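Local coordinates for cerato-platanin-like protein (Moniliophthora perniciosa, PDB 3SUK) that is of unknown molecular function but belongs to the secreted fungal cerato-platanins, small proteins with a double-psi beta-barrel fold, at residues Y65-T70 against N88-A93; F44-A49 against M97-N102. All blocks are in the same frame, centred on the assembly; numbering follows the deposited sequence. Where two conformers were deposited one is given.

Contact 1 (Y65-T70 against N88-A93); sequences YTISFT and NGFNVA
F90 pushes the CZ end of its ring onto the face of Y65. This is a T-shaped, edge-to-face pair, with ring centroids 5.2 Å apart and planes at 76°. The closest atoms are F90 CZ and Y65 CG, at 3.8 Å, so the edge lands near the rim of the tyrosine ring. I67 sets its CD1 methyl over one face of F90: CD1 stands 3.8 Å from the centroid of the F90 ring, almost on the ring normal, a CH-pi contact. The I67 chain is extended at chi2 (172°), which carries CD1 out to the centre of that face. With an alanine at F90, the Y65 face and the I67 methyl would probably lose their shared partner and a gap would open. All three side chains are buried. The looser side is partly exposed, at T66, S68 and F69, and there T66 OG1 hydrogen-bonds N79 OD1. Y65 OH is held by D52 and N63. The two strands do not pair directly. Strand 64-71 runs between 74-83 and 110-118, strand 90-92 between 4-8 and 47-50, and F90 also touches V4 and L6 of 4-8 and S115 of 110-118.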
loop_
_atom_site.group_PDB
_atom_site.type_symbol
_atom_site.label_atom_id
_atom_site.label_comp_id
_atom_site.label_asym_id
_atom_site.label_seq_id
_atom_site.Cartn_x
_atom_site.Cartn_y
_atom_site.Cartn_z
ATOM N N TYR A 65 6.989 -2.838 0.459
ATOM C CA TYR A 65 7.389 -2.302 1.734
ATOM C C TYR A 65 6.961 -3.202 2.877
ATOM O O TYR A 65 5.845 -3.657 2.922
ATOM C CB TYR A 65 6.751 -0.934 1.946
ATOM C CG TYR A 65 7.122 0.085 0.918
ATOM C CD1 TYR A 65 6.369 0.221 -0.228
ATOM C CD2 TYR A 65 8.216 0.921 1.094
ATOM C CE1 TYR A 65 6.673 1.164 -1.156
ATOM C CE2 TYR A 65 8.547 1.851 0.149
ATOM C CZ TYR A 65 7.794 1.946 -0.984
ATOM O OH TYR A 65 8.113 2.866 -1.931
ATOM N N THR A 66 7.856 -3.396 3.818
ATOM C CA THR A 66 7.522 -4.036 5.071
ATOM C C THR A 66 7.217 -2.895 6.009
ATOM O O THR A 66 8.057 -2.074 6.290
ATOM C CB THR A 66 8.673 -4.879 5.620
ATOM O OG1 THR A 66 8.899 -5.969 4.735
ATOM C CG2 THR A 66 8.320 -5.429 6.964
ATOM N N ILE A 67 5.970 -2.862 6.454
ATOM C CA ILE A 67 5.427 -1.786 7.288
ATOM C C ILE A 67 5.152 -2.369 8.662
ATOM O O ILE A 67 4.531 -3.359 8.776
ATOM C CB ILE A 67 4.133 -1.186 6.684
ATOM C CG1 ILE A 67 4.379 -0.638 5.255
ATOM C CG2 ILE A 67 3.609 -0.040 7.548
ATOM C CD1 ILE A 67 3.181 -0.226 4.558
ATOM N N SER A 68 5.648 -1.697 9.692
ATOM C CA SER A 68 5.581 -2.113 11.092
ATOM C C SER A 68 4.933 -1.063 11.990
ATOM O O SER A 68 5.092 0.097 11.794
ATOM C CB SER A 68 6.984 -2.351 11.638
ATOM O OG SER A 68 7.592 -3.346 10.882
ATOM N N PHE A 69 4.137 -1.530 12.934
ATOM C CA PHE A 69 3.469 -0.678 13.925
ATOM C C PHE A 69 3.348 -1.421 15.241
ATOM O O PHE A 69 2.914 -2.523 15.259
ATOM C CB PHE A 69 2.094 -0.247 13.427
ATOM C CG PHE A 69 1.398 0.777 14.291
ATOM C CD1 PHE A 69 1.910 2.034 14.501
ATOM C CD2 PHE A 69 0.175 0.485 14.814
ATOM C CE1 PHE A 69 1.234 2.943 15.291
ATOM C CE2 PHE A 69 -0.498 1.415 15.556
ATOM C CZ PHE A 69 0.051 2.619 15.795
ATOM N N THR A 70 3.661 -0.712 16.322
ATOM C CA THR A 70 3.531 -1.238 17.675
ATOM C C THR A 70 2.292 -0.641 18.336
ATOM O O THR A 70 2.156 0.526 18.400
ATOM C CB THR A 70 4.784 -0.907 18.507
ATOM O OG1 THR A 70 5.930 -1.421 17.835
ATOM C CG2 THR A 70 4.639 -1.545 19.889
ATOM N N ASN A 88 1.338 12.133 1.312
ATOM C CA ASN A 88 2.158 12.083 2.523
ATOM C C ASN A 88 2.197 10.679 3.154
ATOM O O ASN A 88 1.296 10.329 3.844
ATOM C CB ASN A 88 1.566 13.119 3.513
ATOM C CG ASN A 88 2.213 13.137 4.845
ATOM O OD1 ASN A 88 3.335 12.837 4.998
ATOM N ND2 ASN A 88 1.474 13.606 5.807
ATOM N N GLY A 89 3.279 9.962 2.983
ATOM C CA GLY A 89 3.350 8.572 3.421
ATOM C C GLY A 89 2.405 7.615 2.691
ATOM O O GLY A 89 2.312 7.678 1.500
ATOM N N PHE A 90 1.713 6.782 3.446
ATOM C CA PHE A 90 0.879 5.734 2.845
ATOM C C PHE A 90 -0.613 5.974 3.039
ATOM O O PHE A 90 -1.056 6.317 4.106
ATOM C CB PHE A 90 1.163 4.340 3.469
ATOM C CG PHE A 90 2.534 3.788 3.211
ATOM C CD1 PHE A 90 2.805 3.171 2.026
ATOM C CD2 PHE A 90 3.510 3.791 4.204
ATOM C CE1 PHE A 90 4.032 2.653 1.794
ATOM C CE2 PHE A 90 4.759 3.269 3.955
ATOM C CZ PHE A 90 4.979 2.677 2.741
ATOM N N ASN A 91 -1.371 5.739 1.986
ATOM C CA ASN A 91 -2.804 5.561 2.100
ATOM C C ASN A 91 -3.140 4.124 1.665
ATOM O O ASN A 91 -3.059 3.801 0.546
ATOM C CB ASN A 91 -3.583 6.509 1.179
ATOM C CG ASN A 91 -3.155 7.959 1.267
ATOM O OD1 ASN A 91 -2.685 8.449 2.247
ATOM N ND2 ASN A 91 -3.345 8.630 0.179
ATOM N N VAL A 92 -3.562 3.317 2.622
ATOM C CA VAL A 92 -3.728 1.880 2.397
ATOM C C VAL A 92 -5.160 1.389 2.525
ATOM O O VAL A 92 -5.982 2.048 3.021
ATOM C CB VAL A 92 -2.778 1.029 3.324
ATOM C CG1 VAL A 92 -1.312 1.524 3.146
ATOM C CG2 VAL A 92 -3.244 1.048 4.796
ATOM N N ALA A 93 -5.409 0.173 2.063
ATOM C CA ALA A 93 -6.748 -0.392 2.233
ATOM C C ALA A 93 -7.037 -0.448 3.735
ATOM O O ALA A 93 -6.187 -0.724 4.520
ATOM C CB ALA A 93 -6.809 -1.789 1.616
#

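Contact 2 (F44-A49 against M97-N102); sequences FPHIGA and MDELTN
H46 and E99 meet through one hydrogen bond, from H46 NE2 to E99 OE1, 2.7 Å long. The N-H...O angle is 162°, so the bond is fairly straight. The oxygen lies in the plane of the imidazole, at the ring edge. The histidine, in turn, comes from above the carboxylate plane, and the two planes are 50° apart.

The E99 side chain can be followed outward from the helix. CB points toward the 44-49 segment, but neither it nor CG comes within 4.2 Å of that segment. CG lies anti to the carbonyl carbon (chi1 -73°), and the chain is extended beyond CG. This extended chain carries the carboxylate out to the histidine edge. CD lies 3.2 Å from H46 NE2. OE1 takes the hydrogen bond and is 3.5 Å from H46 CE1. OE2 sits 3.7 Å from H46 CD2 and also 3.8 Å from P45 CG, so the proline ring borders the second oxygen.

H46 ND1 has a weak hydrogen bond to N79 O. With both ring nitrogens engaged, the imidazole is probably limited in its rotation. A negative carboxylate at NE2 would tend to stabilise a protonated histidine.

This is a surface contact, and E99 is exposed. P45 follows a cis peptide bond, and H46 is the centre of an inverse gamma turn that leads into strand 47-50. Thus the contact joins the turn before strand 47-50 to helix 94-101. H46 pairs by its backbone with V81 of strand 74-83, while L100 on the helix packs on L6, I67 and F69.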
loop_
_atom_site.group_PDB
_atom_site.type_symbol
_atom_site.label_atom_id
_atom_site.label_comp_id
_atom_site.label_asym_id
_atom_site.label_seq_id
_atom_site.Cartn_x
_atom_site.Cartn_y
_atom_site.Cartn_z
ATOM N N PHE A 44 -2.750 -8.537 -2.018
ATOM C CA PHE A 44 -4.020 -7.897 -1.721
ATOM C C PHE A 44 -4.627 -8.588 -0.493
ATOM O O PHE A 44 -4.641 -9.786 -0.419
ATOM C CB PHE A 44 -5.008 -8.054 -2.899
ATOM C CG PHE A 44 -6.357 -7.419 -2.633
ATOM C CD1 PHE A 44 -6.562 -6.108 -2.923
ATOM C CD2 PHE A 44 -7.390 -8.139 -2.070
ATOM C CE1 PHE A 44 -7.764 -5.503 -2.681
ATOM C CE2 PHE A 44 -8.596 -7.534 -1.837
ATOM C CZ PHE A 44 -8.765 -6.210 -2.151
ATOM N N PRO A 45 -5.153 -7.836 0.462
ATOM C CA PRO A 45 -5.482 -6.403 0.402
ATOM C C PRO A 45 -4.362 -5.515 0.931
ATOM O O PRO A 45 -4.627 -4.397 1.251
ATOM C CB PRO A 45 -6.677 -6.311 1.349
ATOM C CG PRO A 45 -6.334 -7.274 2.421
ATOM C CD PRO A 45 -5.672 -8.454 1.684
ATOM N N HIS A 46 -3.148 -6.035 0.994
ATOM C CA HIS A 46 -2.018 -5.206 1.410
ATOM C C HIS A 46 -1.545 -4.403 0.202
ATOM O O HIS A 46 -0.567 -4.705 -0.417
ATOM C CB HIS A 46 -0.858 -6.055 1.937
ATOM C CG HIS A 46 -1.198 -6.911 3.114
ATOM N ND1 HIS A 46 -0.331 -7.843 3.629
ATOM C CD2 HIS A 46 -2.311 -6.977 3.866
ATOM C CE1 HIS A 46 -0.908 -8.457 4.641
ATOM N NE2 HIS A 46 -2.107 -7.948 4.813
ATOM N N ILE A 47 -2.313 -3.369 -0.107
ATOM C CA ILE A 47 -2.005 -2.474 -1.214
ATOM C C ILE A 47 -2.333 -1.043 -0.803
ATOM O O ILE A 47 -3.099 -0.833 0.108
ATOM C CB ILE A 47 -2.778 -2.817 -2.499
ATOM C CG1 ILE A 47 -4.280 -2.768 -2.248
ATOM C CG2 ILE A 47 -2.346 -4.173 -3.091
ATOM C CD1 ILE A 47 -5.127 -2.633 -3.487
ATOM N N GLY A 48 -1.711 -0.091 -1.474
ATOM C CA GLY A 48 -2.000 1.294 -1.185
ATOM C C GLY A 48 -1.228 2.291 -2.018
ATOM O O GLY A 48 -0.456 1.955 -2.871
ATOM N N ALA A 49 -1.464 3.553 -1.689
ATOM C CA ALA A 49 -0.748 4.669 -2.269
ATOM C C ALA A 49 0.464 5.001 -1.384
ATOM O O ALA A 49 0.392 4.743 -0.195
ATOM C CB ALA A 49 -1.678 5.876 -2.376
ATOM N N MET A 97 -4.664 -1.690 7.129
ATOM C CA MET A 97 -4.483 -0.935 8.348
ATOM C C MET A 97 -5.074 -1.701 9.528
ATOM O O MET A 97 -4.530 -1.666 10.591
ATOM C CB MET A 97 -5.045 0.476 8.251
ATOM C CG MET A 97 -4.669 1.316 9.416
ATOM S SD MET A 97 -5.201 3.035 9.198
ATOM C CE MET A 97 -4.595 3.805 10.692
ATOM N N ASP A 98 -6.196 -2.375 9.315
ATOM C CA ASP A 98 -6.738 -3.164 10.403
ATOM C C ASP A 98 -5.794 -4.303 10.815
ATOM O O ASP A 98 -5.630 -4.551 11.970
ATOM C CB ASP A 98 -8.137 -3.677 10.053
ATOM C CG ASP A 98 -9.233 -2.669 10.359
ATOM O OD1 ASP A 98 -9.163 -2.005 11.366
ATOM O OD2 ASP A 98 -10.167 -2.579 9.542
ATOM N N GLU A 99 -5.174 -4.947 9.864
ATOM C CA GLU A 99 -4.226 -6.015 10.172
ATOM C C GLU A 99 -3.008 -5.460 10.939
ATOM O O GLU A 99 -2.536 -6.048 11.871
ATOM C CB GLU A 99 -3.814 -6.742 8.907
ATOM C CG GLU A 99 -4.895 -7.625 8.336
ATOM C CD GLU A 99 -4.478 -8.196 7.006
ATOM O OE1 GLU A 99 -3.470 -8.908 6.997
ATOM O OE2 GLU A 99 -5.200 -7.988 6.003
ATOM N N LEU A 100 -2.560 -4.287 10.547
ATOM C CA LEU A 100 -1.434 -3.603 11.137
ATOM C C LEU A 100 -1.693 -3.213 12.552
ATOM O O LEU A 100 -0.782 -3.050 13.289
ATOM C CB LEU A 100 -1.070 -2.391 10.297
ATOM C CG LEU A 100 0.290 -1.782 10.442
ATOM C CD1 LEU A 100 1.411 -2.808 10.198
ATOM C CD2 LEU A 100 0.425 -0.689 9.442
ATOM N N THR A 101 -2.953 -2.986 12.900
ATOM C CA THR A 101 -3.345 -2.393 14.161
ATOM C C THR A 101 -4.272 -3.281 15.027
ATOM O O THR A 101 -4.806 -2.798 15.953
ATOM C CB THR A 101 -4.070 -1.026 13.954
ATOM O OG1 THR A 101 -5.266 -1.242 13.201
ATOM C CG2 THR A 101 -3.234 -0.043 13.237
ATOM N N ASN A 102 -4.369 -4.562 14.712
ATOM C CA ASN A 102 -5.267 -5.501 15.372
ATOM C C ASN A 102 -6.723 -5.042 15.331
ATOM O O ASN A 102 -7.403 -5.165 16.268
ATOM C CB ASN A 102 -4.820 -5.804 16.831
ATOM C CG ASN A 102 -5.496 -7.019 17.421
ATOM O OD1 ASN A 102 -5.630 -8.030 16.795
ATOM N ND2 ASN A 102 -5.859 -6.912 18.661
#

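The centres of the two contacts lie about 8 Å apart. In chain order the segments run 44-49, 65-70, 88-93 and 97-102, so contact 1 falls between the two halves of contact 2. Strands 90-92 and 47-50 are antiparallel neighbours in one mixed sheet, and probable hydrogen bonds link N91 O to A49 N and A93 N to I47 O. Strand 90-92 then leads into helix 94-101, with A93 at its N-cap position. The backbone I67 O lies 3.5 Å from L100 CD1 of that helix. Contact 1 is therefore interior packing of the double-psi beta barrel, whereas contact 2 ties the helix to the barrel at its surface.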